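PDB 1WVG: CDP-glucose 4,6-dehydratase from Salmonella enterica subsp. enterica serovar Typhi, which catalyses the NAD(+)-dependent conversion of CDP-D-glucose to CDP-4-dehydro-6-deoxy-D-glucose and water, a step in building the O-antigen of lipopolysaccharide. Local coordinates for residues Ser228-Gln233 with Pro297-Tyr302; Asp268-Glu273 with Trp320-Thr325. All blocks are in the same frame, centred on the assembly; numbering follows the deposited sequence.

Interaction 1 (Ser228-Gln233 with Pro297-Tyr302). With CXY (cytidine-5'-diphospho-beta-D-xylose), chain D.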
loop_
_atom_site.group_PDB
_atom_site.type_symbol
_atom_site.label_atom_id
_atom_site.label_comp_id
_atom_site.label_asym_id
_atom_site.label_seq_id
_atom_site.Cartn_x
_atom_site.Cartn_y
_atom_site.Cartn_z
ATOM N N SER A 228 -18.499 -4.144 19.399
ATOM C CA SER A 228 -18.199 -4.168 18.007
ATOM C C SER A 228 -18.859 -2.942 17.391
ATOM O O SER A 228 -19.826 -2.367 17.932
ATOM C CB SER A 228 -18.668 -5.456 17.361
ATOM O OG SER A 228 -17.828 -6.504 17.789
ATOM N N ILE A 229 -18.316 -2.577 16.246
ATOM C CA ILE A 229 -18.787 -1.478 15.459
ATOM C C ILE A 229 -19.155 -1.950 14.048
ATOM O O ILE A 229 -18.437 -2.778 13.470
ATOM C CB ILE A 229 -17.639 -0.497 15.348
ATOM C CG1 ILE A 229 -17.516 0.153 16.716
ATOM C CG2 ILE A 229 -18.004 0.524 14.271
ATOM C CD1 ILE A 229 -16.236 0.953 16.862
ATOM N N ARG A 230 -20.243 -1.388 13.503
ATOM C CA ARG A 230 -20.737 -1.685 12.155
ATOM C C ARG A 230 -21.239 -0.390 11.557
ATOM O O ARG A 230 -21.547 0.548 12.299
ATOM C CB ARG A 230 -21.951 -2.620 12.229
ATOM C CG ARG A 230 -21.615 -4.051 12.621
ATOM C CD ARG A 230 -20.585 -4.648 11.669
ATOM N NE ARG A 230 -20.312 -6.039 11.908
ATOM C CZ ARG A 230 -19.300 -6.457 12.637
ATOM N NH1 ARG A 230 -18.448 -5.623 13.220
ATOM N NH2 ARG A 230 -19.141 -7.761 12.775
ATOM N N PRO A 231 -21.377 -0.342 10.237
ATOM C CA PRO A 231 -21.859 0.867 9.606
ATOM C C PRO A 231 -23.371 0.870 9.592
ATOM O O PRO A 231 -23.990 0.800 8.533
ATOM C CB PRO A 231 -21.330 0.862 8.146
ATOM C CG PRO A 231 -20.532 -0.426 7.960
ATOM C CD PRO A 231 -20.671 -1.224 9.266
ATOM N N TRP A 232 -23.985 0.963 10.770
ATOM C CA TRP A 232 -25.449 0.934 10.881
ATOM C C TRP A 232 -26.256 1.912 10.042
ATOM O O TRP A 232 -26.042 3.128 10.104
ATOM C CB TRP A 232 -25.901 1.067 12.336
ATOM C CG TRP A 232 -24.971 0.396 13.308
ATOM C CD1 TRP A 232 -24.022 1.000 14.090
ATOM C CD2 TRP A 232 -24.916 -0.998 13.631
ATOM N NE1 TRP A 232 -23.383 0.080 14.884
ATOM C CE2 TRP A 232 -23.910 -1.159 14.635
ATOM C CE3 TRP A 232 -25.623 -2.117 13.171
ATOM C CZ2 TRP A 232 -23.586 -2.411 15.180
ATOM C CZ3 TRP A 232 -25.268 -3.351 13.717
ATOM C CH2 TRP A 232 -24.283 -3.504 14.715
ATOM N N GLN A 233 -27.263 1.402 9.328
ATOM C CA GLN A 233 -28.065 2.321 8.566
ATOM C C GLN A 233 -29.434 1.801 8.176
ATOM O O GLN A 233 -29.622 0.653 7.810
ATOM C CB GLN A 233 -27.310 2.715 7.277
ATOM C CG GLN A 233 -27.222 1.524 6.315
ATOM C CD GLN A 233 -26.399 1.755 5.049
ATOM O OE1 GLN A 233 -25.957 0.788 4.410
ATOM N NE2 GLN A 233 -26.228 3.014 4.646
ATOM N N PRO A 297 -17.319 -18.103 17.574
ATOM C CA PRO A 297 -17.146 -18.214 16.110
ATOM C C PRO A 297 -16.748 -16.827 15.589
ATOM O O PRO A 297 -17.434 -15.830 15.800
ATOM C CB PRO A 297 -18.485 -18.711 15.559
ATOM C CG PRO A 297 -19.489 -18.602 16.713
ATOM C CD PRO A 297 -18.750 -18.138 17.973
ATOM N N HIS A 298 -15.585 -16.741 14.982
ATOM C CA HIS A 298 -15.044 -15.483 14.515
ATOM C C HIS A 298 -15.891 -14.512 13.681
ATOM O O HIS A 298 -16.360 -14.801 12.576
ATOM C CB HIS A 298 -13.584 -15.610 14.035
ATOM C CG HIS A 298 -13.000 -14.258 13.842
ATOM N ND1 HIS A 298 -13.195 -13.564 12.654
ATOM C CD2 HIS A 298 -12.268 -13.475 14.675
ATOM C CE1 HIS A 298 -12.565 -12.404 12.769
ATOM N NE2 HIS A 298 -11.998 -12.323 13.967
ATOM N N GLU A 299 -16.019 -13.312 14.253
ATOM C CA GLU A 299 -16.701 -12.180 13.666
ATOM C C GLU A 299 -15.796 -10.961 13.818
ATOM O O GLU A 299 -15.080 -10.844 14.807
ATOM C CB GLU A 299 -18.009 -11.857 14.399
ATOM C CG GLU A 299 -19.246 -12.686 13.992
ATOM C CD GLU A 299 -20.539 -12.094 14.507
ATOM O OE1 GLU A 299 -21.134 -11.155 13.980
ATOM O OE2 GLU A 299 -20.951 -12.680 15.607
ATOM N N ALA A 300 -15.842 -10.045 12.848
ATOM C CA ALA A 300 -15.034 -8.827 12.879
ATOM C C ALA A 300 -15.478 -7.890 13.969
ATOM O O ALA A 300 -16.660 -7.698 14.198
ATOM C CB ALA A 300 -15.223 -8.034 11.588
ATOM N N HIS A 301 -14.505 -7.251 14.599
ATOM C CA HIS A 301 -14.834 -6.275 15.619
ATOM C C HIS A 301 -15.210 -4.918 14.997
ATOM O O HIS A 301 -16.252 -4.314 15.263
ATOM C CB HIS A 301 -13.579 -6.057 16.491
ATOM C CG HIS A 301 -13.184 -7.345 17.112
ATOM N ND1 HIS A 301 -14.142 -8.265 17.548
ATOM C CD2 HIS A 301 -11.950 -7.870 17.358
ATOM C CE1 HIS A 301 -13.484 -9.306 18.048
ATOM N NE2 HIS A 301 -12.169 -9.101 17.950
ATOM N N TYR A 302 -14.307 -4.399 14.166
ATOM C CA TYR A 302 -14.561 -3.098 13.583
ATOM C C TYR A 302 -14.773 -3.172 12.122
ATOM O O TYR A 302 -13.988 -3.802 11.420
ATOM C CB TYR A 302 -13.380 -2.139 13.707
ATOM C CG TYR A 302 -12.953 -1.990 15.119
ATOM C CD1 TYR A 302 -11.621 -2.220 15.447
ATOM C CD2 TYR A 302 -13.870 -1.663 16.117
ATOM C CE1 TYR A 302 -11.182 -2.106 16.764
ATOM C CE2 TYR A 302 -13.444 -1.556 17.441
ATOM C CZ TYR A 302 -12.100 -1.773 17.758
ATOM O OH TYR A 302 -11.667 -1.675 19.051
HETATM O O1B CXY D . -22.435 -7.621 10.574
HETATM P PB CXY D . -23.289 -8.850 10.333
HETATM O O2B CXY D . -22.639 -10.143 10.749
HETATM O "O1'" CXY D . -23.706 -8.922 8.744
HETATM O O3A CXY D . -24.511 -8.405 11.168
HETATM P PA CXY D . -25.126 -8.954 12.592
HETATM O O1A CXY D . -26.359 -8.149 12.808
HETATM O O2A CXY D . -25.351 -10.414 12.545
HETATM O O5D CXY D . -23.937 -8.625 13.599
HETATM C C5D CXY D . -23.750 -7.259 13.995
HETATM C C4D CXY D . -22.851 -7.231 15.207
HETATM O O4D CXY D . -23.687 -7.409 16.378
HETATM C C3D CXY D . -21.725 -8.261 15.282
HETATM O O3D CXY D . -20.485 -7.803 15.933
HETATM C C2D CXY D . -22.460 -9.331 16.110
HETATM O O2D CXY D . -21.487 -10.171 16.737
HETATM C C1D CXY D . -23.155 -8.458 17.129
HETATM N N1 CXY D . -24.262 -9.126 17.822
HETATM C C6 CXY D . -25.353 -9.593 17.107
HETATM C C5 CXY D . -26.376 -10.177 17.680
HETATM C C4 CXY D . -26.415 -10.386 19.086
HETATM N N3 CXY D . -25.292 -9.880 19.762
HETATM C C2 CXY D . -24.193 -9.257 19.195
HETATM N N4 CXY D . -27.310 -10.950 19.706
HETATM O O2 CXY D . -23.225 -8.857 19.853
HETATM C "C1'" CXY D . -24.863 -8.167 8.429
HETATM C "C2'" CXY D . -25.633 -8.983 7.419
HETATM C "C3'" CXY D . -24.727 -9.143 6.214
HETATM C "C4'" CXY D . -24.357 -7.773 5.643
HETATM C "C5'" CXY D . -23.709 -6.923 6.728
HETATM O "O2'" CXY D . -25.956 -10.295 7.925
HETATM O "O3'" CXY D . -25.433 -9.850 5.178
HETATM O "O4'" CXY D . -23.485 -7.927 4.525
HETATM O "O5'" CXY D . -24.551 -6.848 7.883
HETATM O O HOH W 1 -18.293 -8.635 16.504
HETATM O O HOH W 2 -20.377 -10.173 11.792
#
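R230 reaches A300 because its chain bends at the second torsion. CG lies beside the backbone N, chi1 -72°, and chi2 of -56° turns the rest of the chain back toward 297-302. The guanidinium then meets the carbonyl of A300 end-on. NH1 and NH2 both bond to A300 O, each at 2.9 Å, and the oxygen lies in the guanidinium plane. NH1 stands well above the carbonyl plane, while NH2 is tilted from it by less. NH1 also bonds to I229 O of its own segment. NE, on the other edge, donates a nearly straight bond of 3.0 Å to O1B of the CDP-xylose diphosphate. Bonds at NE, NH1 and NH2 therefore fix the rotation of the group. Ribose O3D of the ligand lies over one of its faces.

The backbones meet just beside this. I229 N donates to H301 O at 2.9 Å, almost straight. The side chain of I229 packs against the Y302 ring, with CD1 3.6 Å from Y302 CD2.

E299 comes in on the ligand side. Its carboxylate sits at the ribose, where OE2 takes a weak bond from O2D. R224 forms a salt bridge with the same OE2. One water donates to A300 O and another accepts from R230 NH2. Their contacts to S228 OG, E299 OE1 and the ligand oxygens are too short to be trusted in detail.

The chemistry is that of a nucleotide-sugar pocket. R230 and E299 carry opposite charges, with R230 NH2 and E299 OE1 4.1 Å apart, too far for a salt bridge. The NE edge of the arginine faces the diphosphate, its terminal nitrogens hold A300 O, and the carboxylate faces the ribose. The positive charge of R230 probably offsets part of the diphosphate charge.

Interaction 2 (Asp268-Glu273 with Trp320-Thr325). With CXY (cytidine-5'-diphospho-beta-D-xylose), chain D.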
loop_
_atom_site.group_PDB
_atom_site.type_symbol
_atom_site.label_atom_id
_atom_site.label_comp_id
_atom_site.label_asym_id
_atom_site.label_seq_id
_atom_site.Cartn_x
_atom_site.Cartn_y
_atom_site.Cartn_z
ATOM N N ASP A 268 -22.435 7.811 12.810
ATOM C CA ASP A 268 -23.426 6.774 12.996
ATOM C C ASP A 268 -22.856 5.382 13.188
ATOM O O ASP A 268 -23.612 4.445 13.476
ATOM C CB ASP A 268 -24.462 6.762 11.878
ATOM C CG ASP A 268 -25.417 7.920 11.945
ATOM O OD1 ASP A 268 -25.449 8.742 12.843
ATOM O OD2 ASP A 268 -26.225 7.910 10.920
ATOM N N ALA A 269 -21.531 5.266 13.021
ATOM C CA ALA A 269 -20.817 3.995 13.183
ATOM C C ALA A 269 -20.501 3.737 14.664
ATOM O O ALA A 269 -19.342 3.872 15.086
ATOM C CB ALA A 269 -19.553 3.896 12.310
ATOM N N LYS A 270 -21.558 3.392 15.424
ATOM C CA LYS A 270 -21.506 3.127 16.856
ATOM C C LYS A 270 -21.381 1.646 17.205
ATOM O O LYS A 270 -21.447 0.781 16.330
ATOM C CB LYS A 270 -22.663 3.808 17.553
ATOM C CG LYS A 270 -22.849 5.253 17.064
ATOM C CD LYS A 270 -22.810 6.320 18.159
ATOM C CE LYS A 270 -23.715 7.527 17.934
ATOM N NZ LYS A 270 -23.985 8.338 19.157
ATOM N N THR A 271 -21.195 1.372 18.501
ATOM C CA THR A 271 -21.046 -0.003 18.956
ATOM C C THR A 271 -22.380 -0.653 19.131
ATOM O O THR A 271 -23.403 0.018 19.299
ATOM C CB THR A 271 -20.508 -0.090 20.408
ATOM O OG1 THR A 271 -21.342 0.653 21.297
ATOM C CG2 THR A 271 -19.061 0.356 20.549
ATOM N N VAL A 272 -22.283 -1.974 19.209
ATOM C CA VAL A 272 -23.421 -2.813 19.488
ATOM C C VAL A 272 -24.115 -2.335 20.770
ATOM O O VAL A 272 -25.323 -2.070 20.835
ATOM C CB VAL A 272 -22.926 -4.245 19.594
ATOM C CG1 VAL A 272 -24.034 -5.145 20.106
ATOM C CG2 VAL A 272 -22.507 -4.723 18.196
ATOM N N GLU A 273 -23.317 -2.158 21.807
ATOM C CA GLU A 273 -23.844 -1.712 23.085
ATOM C C GLU A 273 -24.682 -0.452 22.972
ATOM O O GLU A 273 -25.770 -0.308 23.531
ATOM C CB GLU A 273 -22.687 -1.555 24.088
ATOM C CG GLU A 273 -23.097 -0.783 25.356
ATOM C CD GLU A 273 -22.145 -1.039 26.481
ATOM O OE1 GLU A 273 -20.961 -1.285 26.309
ATOM O OE2 GLU A 273 -22.734 -0.964 27.649
ATOM N N TRP A 320 -31.305 9.690 7.061
ATOM C CA TRP A 320 -31.593 9.598 8.473
ATOM C C TRP A 320 -30.442 9.249 9.362
ATOM O O TRP A 320 -29.519 8.549 8.975
ATOM C CB TRP A 320 -32.658 8.556 8.725
ATOM C CG TRP A 320 -33.933 9.003 8.104
ATOM C CD1 TRP A 320 -34.331 10.286 7.922
ATOM C CD2 TRP A 320 -34.979 8.178 7.615
ATOM N NE1 TRP A 320 -35.577 10.330 7.354
ATOM C CE2 TRP A 320 -35.998 9.044 7.147
ATOM C CE3 TRP A 320 -35.129 6.808 7.535
ATOM C CZ2 TRP A 320 -37.165 8.553 6.592
ATOM C CZ3 TRP A 320 -36.293 6.314 6.999
ATOM C CH2 TRP A 320 -37.290 7.177 6.528
ATOM N N GLY A 321 -30.561 9.723 10.583
ATOM C CA GLY A 321 -29.593 9.437 11.636
ATOM C C GLY A 321 -29.934 8.115 12.364
ATOM O O GLY A 321 -31.075 7.590 12.346
ATOM N N LEU A 322 -28.901 7.570 13.002
ATOM C CA LEU A 322 -29.000 6.334 13.749
ATOM C C LEU A 322 -30.149 6.389 14.754
ATOM O O LEU A 322 -31.000 5.512 14.924
ATOM C CB LEU A 322 -27.641 6.051 14.434
ATOM C CG LEU A 322 -27.669 4.741 15.199
ATOM C CD1 LEU A 322 -28.271 3.673 14.298
ATOM C CD2 LEU A 322 -26.275 4.297 15.610
ATOM N N THR A 323 -30.187 7.469 15.484
ATOM C CA THR A 323 -31.249 7.525 16.444
ATOM C C THR A 323 -32.633 7.550 15.818
ATOM O O THR A 323 -33.577 6.882 16.267
ATOM C CB THR A 323 -30.996 8.699 17.386
ATOM O OG1 THR A 323 -29.676 8.546 17.867
ATOM C CG2 THR A 323 -31.981 8.652 18.546
ATOM N N GLU A 324 -32.756 8.350 14.778
ATOM C CA GLU A 324 -34.025 8.482 14.097
ATOM C C GLU A 324 -34.384 7.125 13.540
ATOM O O GLU A 324 -35.494 6.596 13.686
ATOM C CB GLU A 324 -33.874 9.532 12.981
ATOM C CG GLU A 324 -34.562 9.099 11.682
ATOM C CD GLU A 324 -35.978 9.599 11.611
ATOM O OE1 GLU A 324 -36.896 9.091 12.242
ATOM O OE2 GLU A 324 -36.110 10.614 10.791
ATOM N N THR A 325 -33.367 6.551 12.927
ATOM C CA THR A 325 -33.505 5.247 12.384
ATOM C C THR A 325 -34.024 4.276 13.477
ATOM O O THR A 325 -35.085 3.677 13.323
ATOM C CB THR A 325 -32.164 4.901 11.719
ATOM O OG1 THR A 325 -32.101 5.629 10.488
ATOM C CG2 THR A 325 -32.016 3.396 11.495
HETATM O O1B CXY D . -22.435 -7.621 10.574
HETATM P PB CXY D . -23.289 -8.850 10.333
HETATM O O2B CXY D . -22.639 -10.143 10.749
HETATM O "O1'" CXY D . -23.706 -8.922 8.744
HETATM O O3A CXY D . -24.511 -8.405 11.168
HETATM P PA CXY D . -25.126 -8.954 12.592
HETATM O O1A CXY D . -26.359 -8.149 12.808
HETATM O O2A CXY D . -25.351 -10.414 12.545
HETATM O O5D CXY D . -23.937 -8.625 13.599
HETATM C C5D CXY D . -23.750 -7.259 13.995
HETATM C C4D CXY D . -22.851 -7.231 15.207
HETATM O O4D CXY D . -23.687 -7.409 16.378
HETATM C C3D CXY D . -21.725 -8.261 15.282
HETATM O O3D CXY D . -20.485 -7.803 15.933
HETATM C C2D CXY D . -22.460 -9.331 16.110
HETATM O O2D CXY D . -21.487 -10.171 16.737
HETATM C C1D CXY D . -23.155 -8.458 17.129
HETATM N N1 CXY D . -24.262 -9.126 17.822
HETATM C C6 CXY D . -25.353 -9.593 17.107
HETATM C C5 CXY D . -26.376 -10.177 17.680
HETATM C C4 CXY D . -26.415 -10.386 19.086
HETATM N N3 CXY D . -25.292 -9.880 19.762
HETATM C C2 CXY D . -24.193 -9.257 19.195
HETATM N N4 CXY D . -27.310 -10.950 19.706
HETATM O O2 CXY D . -23.225 -8.857 19.853
HETATM C "C1'" CXY D . -24.863 -8.167 8.429
HETATM C "C2'" CXY D . -25.633 -8.983 7.419
HETATM C "C3'" CXY D . -24.727 -9.143 6.214
HETATM C "C4'" CXY D . -24.357 -7.773 5.643
HETATM C "C5'" CXY D . -23.709 -6.923 6.728
HETATM O "O2'" CXY D . -25.956 -10.295 7.925
HETATM O "O3'" CXY D . -25.433 -9.850 5.178
HETATM O "O4'" CXY D . -23.485 -7.927 4.525
HETATM O "O5'" CXY D . -24.551 -6.848 7.883
HETATM O O HOH W 3 -26.886 9.121 17.401
#
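L322 and D268 carry most of this contact, and K270 adds a smaller share. L322 is the first residue of helix 322-337. Its CG is anti to the backbone N, chi1 -178°, which sends the branched end out toward 268-273. CD2 is the branch that touches. L322 CD2 lies 3.4 Å from the backbone oxygen D268 O and 3.8 Å from K270 CG. The L322 and K270 side chains cross at a slant. The methyl meets the lysine at CG, well short of its amine.

D268 and L322 run past each other in opposite directions. The aspartate carboxylate comes alongside the start of the helix, over the L322 CB and the backbone next to it. OD1 is 3.8 Å from L322 CB. OD2 is 3.8 Å from G321 CA and 3.4 Å from L322 N. A negative group at this end of a helix would be expected to interact favourably with the helix dipole.

K270 bends at its second and third torsions. Its amine approaches T323 through one water, which bonds to T323 OG1 at 2.9 Å and only weakly to K270 NZ.

L322 also packs on W232 of strand 232-234 and on F274 of helix 272-283. W320, just ahead of the N-cap residue, stacks edge-to-face with Y353 and H234.

The turn leading into helix 272-283 packs on the first turn of helix 322-337. G321 is the N-cap of helix 322-337, and T325 N bonds back to G321 O. T271 is the N-cap of helix 272-283, where its OG1 accepts from F274 N. The contact thus lies in the C-terminal part of this short-chain dehydrogenase/reductase, one layer back from the CDP-sugar pocket, behind W232, with V272 of the same segment reaching the ligand.

Interactions 1 and 2 lie on the same side of the chain's centre, with their own centres about 13 Å apart. Their segments alternate along the chain. They touch directly at two probable hydrogen bonds. W232 NE1 of interaction 1 is 2.5 Å from K270 O of interaction 2, and S228 O is 2.8 Å from V272 N. Segments of both interactions reach CDP-xylose. Interaction 1 bonds the diphosphate through R230 and, more weakly, ribose O2D through E299. In interaction 2 the ligand is met by V272, outside the contact itself, whose CG2 is 3.5 Å from ribose O4D. Both lie on the CDP-sugar side; the R230 side chain is about 11 Å from the bound adenosine-diphosphoribose.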